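Local coordinates for protein GCN5-related N-acetyltransferase (Kribbella flavida, PDB 4MY0) that probably transfers the acetyl group of acetyl-coenzyme A to an amine, perhaps that of an aminoglycoside, as a member of the GCN5-related N-acetyltransferase family, at residues 7-18 and 48-59. Numbering follows the deposited sequence.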
loop_
_atom_site.group_PDB
_atom_site.type_symbol
_atom_site.label_atom_id
_atom_site.label_comp_id
_atom_site.label_asym_id
_atom_site.label_seq_id
_atom_site.Cartn_x
_atom_site.Cartn_y
_atom_site.Cartn_z
ATOM N N ASP C 7 4.451 -36.894 -31.754
ATOM C CA ASP C 7 3.367 -37.763 -32.215
ATOM C C ASP C 7 2.194 -37.487 -31.292
ATOM O O ASP C 7 1.928 -38.242 -30.353
ATOM C CB ASP C 7 3.789 -39.234 -32.158
ATOM C CG ASP C 7 2.652 -40.187 -32.498
ATOM O OD1 ASP C 7 1.706 -39.765 -33.205
ATOM O OD2 ASP C 7 2.712 -41.357 -32.051
ATOM N N LEU C 8 1.510 -36.379 -31.545
ATOM C CA LEU C 8 0.533 -35.862 -30.599
ATOM C C LEU C 8 -0.796 -36.585 -30.718
ATOM O O LEU C 8 -1.348 -36.712 -31.807
ATOM C CB LEU C 8 0.333 -34.358 -30.803
ATOM C CG LEU C 8 1.537 -33.480 -30.477
ATOM C CD1 LEU C 8 1.512 -32.226 -31.332
ATOM C CD2 LEU C 8 1.545 -33.137 -28.984
ATOM N N ARG C 9 -1.310 -37.068 -29.595
ATOM C CA ARG C 9 -2.625 -37.684 -29.607
ATOM C C ARG C 9 -3.355 -37.571 -28.277
ATOM O O ARG C 9 -2.748 -37.495 -27.191
ATOM C CB ARG C 9 -2.553 -39.142 -30.064
ATOM C CG ARG C 9 -1.717 -39.987 -29.163
ATOM C CD ARG C 9 -1.323 -41.319 -29.792
ATOM N NE ARG C 9 -0.400 -41.995 -28.885
ATOM C CZ ARG C 9 -0.786 -42.775 -27.879
ATOM N NH1 ARG C 9 -2.080 -43.011 -27.674
ATOM N NH2 ARG C 9 0.122 -43.332 -27.088
ATOM N N LEU C 10 -4.677 -37.566 -28.393
ATOM C CA LEU C 10 -5.565 -37.442 -27.260
ATOM C C LEU C 10 -5.590 -38.787 -26.557
ATOM O O LEU C 10 -5.590 -39.812 -27.213
ATOM C CB LEU C 10 -6.953 -37.101 -27.780
ATOM C CG LEU C 10 -8.035 -36.986 -26.726
ATOM C CD1 LEU C 10 -7.887 -35.647 -26.049
ATOM C CD2 LEU C 10 -9.416 -37.180 -27.361
ATOM N N VAL C 11 -5.576 -38.797 -25.229
ATOM C CA VAL C 11 -5.688 -40.063 -24.502
ATOM C C VAL C 11 -6.579 -39.876 -23.289
ATOM O O VAL C 11 -6.933 -38.739 -22.938
ATOM C CB VAL C 11 -4.330 -40.548 -23.965
ATOM C CG1 VAL C 11 -3.387 -40.922 -25.093
ATOM C CG2 VAL C 11 -3.719 -39.479 -23.045
ATOM N N ASP C 12 -6.935 -40.995 -22.661
ATOM C CA ASP C 12 -7.524 -40.990 -21.331
ATOM C C ASP C 12 -6.363 -41.087 -20.352
ATOM O O ASP C 12 -5.565 -42.024 -20.424
ATOM C CB ASP C 12 -8.457 -42.196 -21.142
ATOM C CG ASP C 12 -9.816 -42.014 -21.823
ATOM O OD1 ASP C 12 -9.998 -41.030 -22.573
ATOM O OD2 ASP C 12 -10.705 -42.870 -21.615
ATOM N N ILE C 13 -6.262 -40.114 -19.451
ATOM C CA ILE C 13 -5.192 -40.087 -18.454
ATOM C C ILE C 13 -5.369 -41.264 -17.509
ATOM O O ILE C 13 -6.480 -41.515 -17.027
ATOM C CB ILE C 13 -5.200 -38.757 -17.651
ATOM C CG1 ILE C 13 -4.730 -37.601 -18.533
ATOM C CG2 ILE C 13 -4.305 -38.857 -16.414
ATOM C CD1 ILE C 13 -3.269 -37.728 -18.963
ATOM N N THR C 14 -4.292 -42.005 -17.265
ATOM C CA THR C 14 -4.321 -43.095 -16.293
ATOM C C THR C 14 -3.710 -42.670 -14.957
ATOM O O THR C 14 -3.070 -41.622 -14.861
ATOM C CB THR C 14 -3.558 -44.322 -16.808
ATOM O OG1 THR C 14 -2.192 -43.960 -17.052
ATOM C CG2 THR C 14 -4.185 -44.828 -18.100
ATOM N N GLU C 15 -3.894 -43.508 -13.940
ATOM C CA GLU C 15 -3.414 -43.227 -12.590
ATOM C C GLU C 15 -1.896 -43.042 -12.523
ATOM O O GLU C 15 -1.395 -42.210 -11.763
ATOM C CB GLU C 15 -3.867 -44.339 -11.637
ATOM C CG GLU C 15 -3.449 -44.133 -10.186
ATOM C CD GLU C 15 -4.348 -44.866 -9.200
ATOM O OE1 GLU C 15 -5.245 -45.618 -9.640
ATOM O OE2 GLU C 15 -4.160 -44.679 -7.979
ATOM N N THR C 16 -1.165 -43.801 -13.335
ATOM C CA THR C 16 0.295 -43.718 -13.346
ATOM C C THR C 16 0.815 -42.468 -14.075
ATOM O O THR C 16 1.989 -42.130 -13.965
ATOM C CB THR C 16 0.931 -44.976 -13.978
ATOM O OG1 THR C 16 0.491 -45.101 -15.337
ATOM C CG2 THR C 16 0.539 -46.229 -13.206
ATOM N N GLN C 17 -0.052 -41.794 -14.826
ATOM C CA GLN C 17 0.335 -40.567 -15.522
ATOM C C GLN C 17 0.079 -39.307 -14.687
ATOM O O GLN C 17 0.339 -38.198 -15.154
ATOM C CB GLN C 17 -0.411 -40.434 -16.858
ATOM C CG GLN C 17 0.005 -41.450 -17.936
ATOM C CD GLN C 17 -0.847 -41.339 -19.195
ATOM O OE1 GLN C 17 -2.080 -41.297 -19.128
ATOM N NE2 GLN C 17 -0.192 -41.291 -20.349
ATOM N N LEU C 18 -0.437 -39.469 -13.469
ATOM C CA LEU C 18 -0.816 -38.314 -12.654
ATOM C C LEU C 18 0.405 -37.474 -12.243
ATOM O O LEU C 18 0.345 -36.234 -12.237
ATOM C CB LEU C 18 -1.649 -38.742 -11.439
ATOM C CG LEU C 18 -3.073 -39.208 -11.764
ATOM C CD1 LEU C 18 -3.840 -39.578 -10.501
ATOM C CD2 LEU C 18 -3.823 -38.150 -12.572
ATOM N N VAL C 48 -10.173 -40.146 -13.063
ATOM C CA VAL C 48 -9.556 -41.156 -13.926
ATOM C C VAL C 48 -10.484 -42.358 -14.093
ATOM O O VAL C 48 -10.700 -42.854 -15.203
ATOM C CB VAL C 48 -8.184 -41.611 -13.359
ATOM C CG1 VAL C 48 -7.804 -43.010 -13.846
ATOM C CG2 VAL C 48 -7.097 -40.596 -13.709
ATOM N N HIS C 49 -11.055 -42.804 -12.984
ATOM C CA HIS C 49 -11.864 -44.008 -13.005
ATOM C C HIS C 49 -13.234 -43.817 -13.653
ATOM O O HIS C 49 -13.840 -44.785 -14.095
ATOM C CB HIS C 49 -11.975 -44.608 -11.601
ATOM C CG HIS C 49 -10.692 -45.206 -11.111
ATOM N ND1 HIS C 49 -9.767 -45.777 -11.962
ATOM C CD2 HIS C 49 -10.172 -45.311 -9.867
ATOM C CE1 HIS C 49 -8.737 -46.214 -11.261
ATOM N NE2 HIS C 49 -8.958 -45.943 -9.987
ATOM N N ASP C 50 -13.711 -42.579 -13.741
ATOM C CA ASP C 50 -15.019 -42.344 -14.349
ATOM C C ASP C 50 -14.903 -41.838 -15.794
ATOM O O ASP C 50 -15.899 -41.438 -16.397
ATOM C CB ASP C 50 -15.863 -41.388 -13.491
ATOM C CG ASP C 50 -17.366 -41.478 -13.799
ATOM O OD1 ASP C 50 -17.838 -42.563 -14.226
ATOM O OD2 ASP C 50 -18.077 -40.460 -13.607
ATOM N N GLY C 51 -13.695 -41.871 -16.354
ATOM C CA GLY C 51 -13.486 -41.469 -17.738
ATOM C C GLY C 51 -13.633 -39.966 -17.922
ATOM O O GLY C 51 -14.030 -39.486 -18.990
ATOM N N ARG C 52 -13.300 -39.217 -16.879
ATOM C CA ARG C 52 -13.442 -37.767 -16.925
ATOM C C ARG C 52 -12.111 -37.028 -16.738
ATOM O O ARG C 52 -12.071 -35.883 -16.251
ATOM C CB ARG C 52 -14.500 -37.311 -15.906
ATOM C CG ARG C 52 -15.945 -37.724 -16.265
ATOM C CD ARG C 52 -16.857 -37.805 -15.037
ATOM N NE ARG C 52 -16.451 -36.842 -14.028
ATOM C CZ ARG C 52 -16.369 -37.096 -12.727
ATOM N NH1 ARG C 52 -16.695 -38.285 -12.253
ATOM N NH2 ARG C 52 -15.968 -36.142 -11.900
ATOM N N PHE C 53 -11.021 -37.672 -17.153
ATOM C CA PHE C 53 -9.696 -37.040 -17.127
ATOM C C PHE C 53 -9.011 -37.261 -18.482
ATOM O O PHE C 53 -8.534 -38.371 -18.782
ATOM C CB PHE C 53 -8.839 -37.641 -16.002
ATOM C CG PHE C 53 -7.857 -36.672 -15.397
ATOM C CD1 PHE C 53 -7.602 -36.692 -14.035
ATOM C CD2 PHE C 53 -7.188 -35.739 -16.190
ATOM C CE1 PHE C 53 -6.700 -35.791 -13.458
ATOM C CE2 PHE C 53 -6.287 -34.835 -15.628
ATOM C CZ PHE C 53 -6.045 -34.856 -14.252
ATOM N N LEU C 54 -8.965 -36.216 -19.299
ATOM C CA LEU C 54 -8.399 -36.332 -20.639
ATOM C C LEU C 54 -7.015 -35.701 -20.721
ATOM O O LEU C 54 -6.684 -34.797 -19.950
ATOM C CB LEU C 54 -9.327 -35.701 -21.674
ATOM C CG LEU C 54 -10.630 -36.486 -21.873
ATOM C CD1 LEU C 54 -11.584 -35.690 -22.680
ATOM C CD2 LEU C 54 -10.355 -37.794 -22.572
ATOM N N GLY C 55 -6.201 -36.187 -21.650
ATOM C CA GLY C 55 -4.892 -35.597 -21.846
ATOM C C GLY C 55 -4.436 -35.682 -23.286
ATOM O O GLY C 55 -5.070 -36.352 -24.115
ATOM N N VAL C 56 -3.346 -34.980 -23.586
ATOM C CA VAL C 56 -2.659 -35.148 -24.858
ATOM C C VAL C 56 -1.259 -35.673 -24.568
ATOM O O VAL C 56 -0.593 -35.159 -23.660
ATOM C CB VAL C 56 -2.549 -33.832 -25.635
ATOM C CG1 VAL C 56 -1.624 -34.018 -26.845
ATOM C CG2 VAL C 56 -3.929 -33.373 -26.085
ATOM N N VAL C 57 -0.820 -36.711 -25.287
ATOM C CA VAL C 57 0.576 -37.131 -25.182
ATOM C C VAL C 57 1.328 -36.877 -26.481
ATOM O O VAL C 57 0.716 -36.731 -27.547
ATOM C CB VAL C 57 0.756 -38.622 -24.804
ATOM C CG1 VAL C 57 0.166 -38.918 -23.429
ATOM C CG2 VAL C 57 0.179 -39.544 -25.893
ATOM N N SER C 58 2.655 -36.798 -26.366
ATOM C CA SER C 58 3.569 -36.832 -27.501
ATOM C C SER C 58 4.508 -38.007 -27.250
ATOM O O SER C 58 5.343 -37.961 -26.334
ATOM C CB SER C 58 4.361 -35.526 -27.596
ATOM O OG SER C 58 5.186 -35.507 -28.751
ATOM N N GLY C 59 4.372 -39.066 -28.045
ATOM C CA GLY C 59 5.031 -40.318 -27.722
ATOM C C GLY C 59 4.363 -40.840 -26.466
ATOM O O GLY C 59 3.147 -41.060 -26.463
#
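Ile13 CG2 lies over one face of the Phe53 ring, 4.2 Å above its plane and offset toward the rim, while Leu18 CD2 reaches Phe53 CE1 obliquely at 3.8 Å. The Arg9 guanidinium has Val57 CG2 over one face, also toward its rim; with CG between backbone N and carbonyl carbon (chi1 61°), the extended Arg9 chain runs alongside Val57. These contacts flank the antiparallel pairing of strands 8-12 and 53-58, the first two of the GNAT fold, whose N-to-C directions differ by 147°. Arg9–Val57 and Val11–Gly55 each carry two backbone hydrogen bonds; Ile13 N adds one to Phe53 O (2.9 Å). Ile13 CD1 comes to 3.9 Å from Gly55 CA, where the partner strand has no side chain. On the face opposite Val11 and Val57, Leu54 and Val56 pack on helix 99-113, whose Arg110 salt-bridges Asp12. Gln17 OE1 accepts Thr14 N on a lone pair (3.0 Å, N-H...O 165°), and Gln17 NE2 lies 3.9 Å from Val57 CG1. An alanine at Gln17 is likely to leave Thr14 N without this acceptor and to bare part of Val57. Just before strand 8-12, Asp7 N bonds weakly (3.4 Å) to Ser58 OG, which also bonds Asp6 OD1.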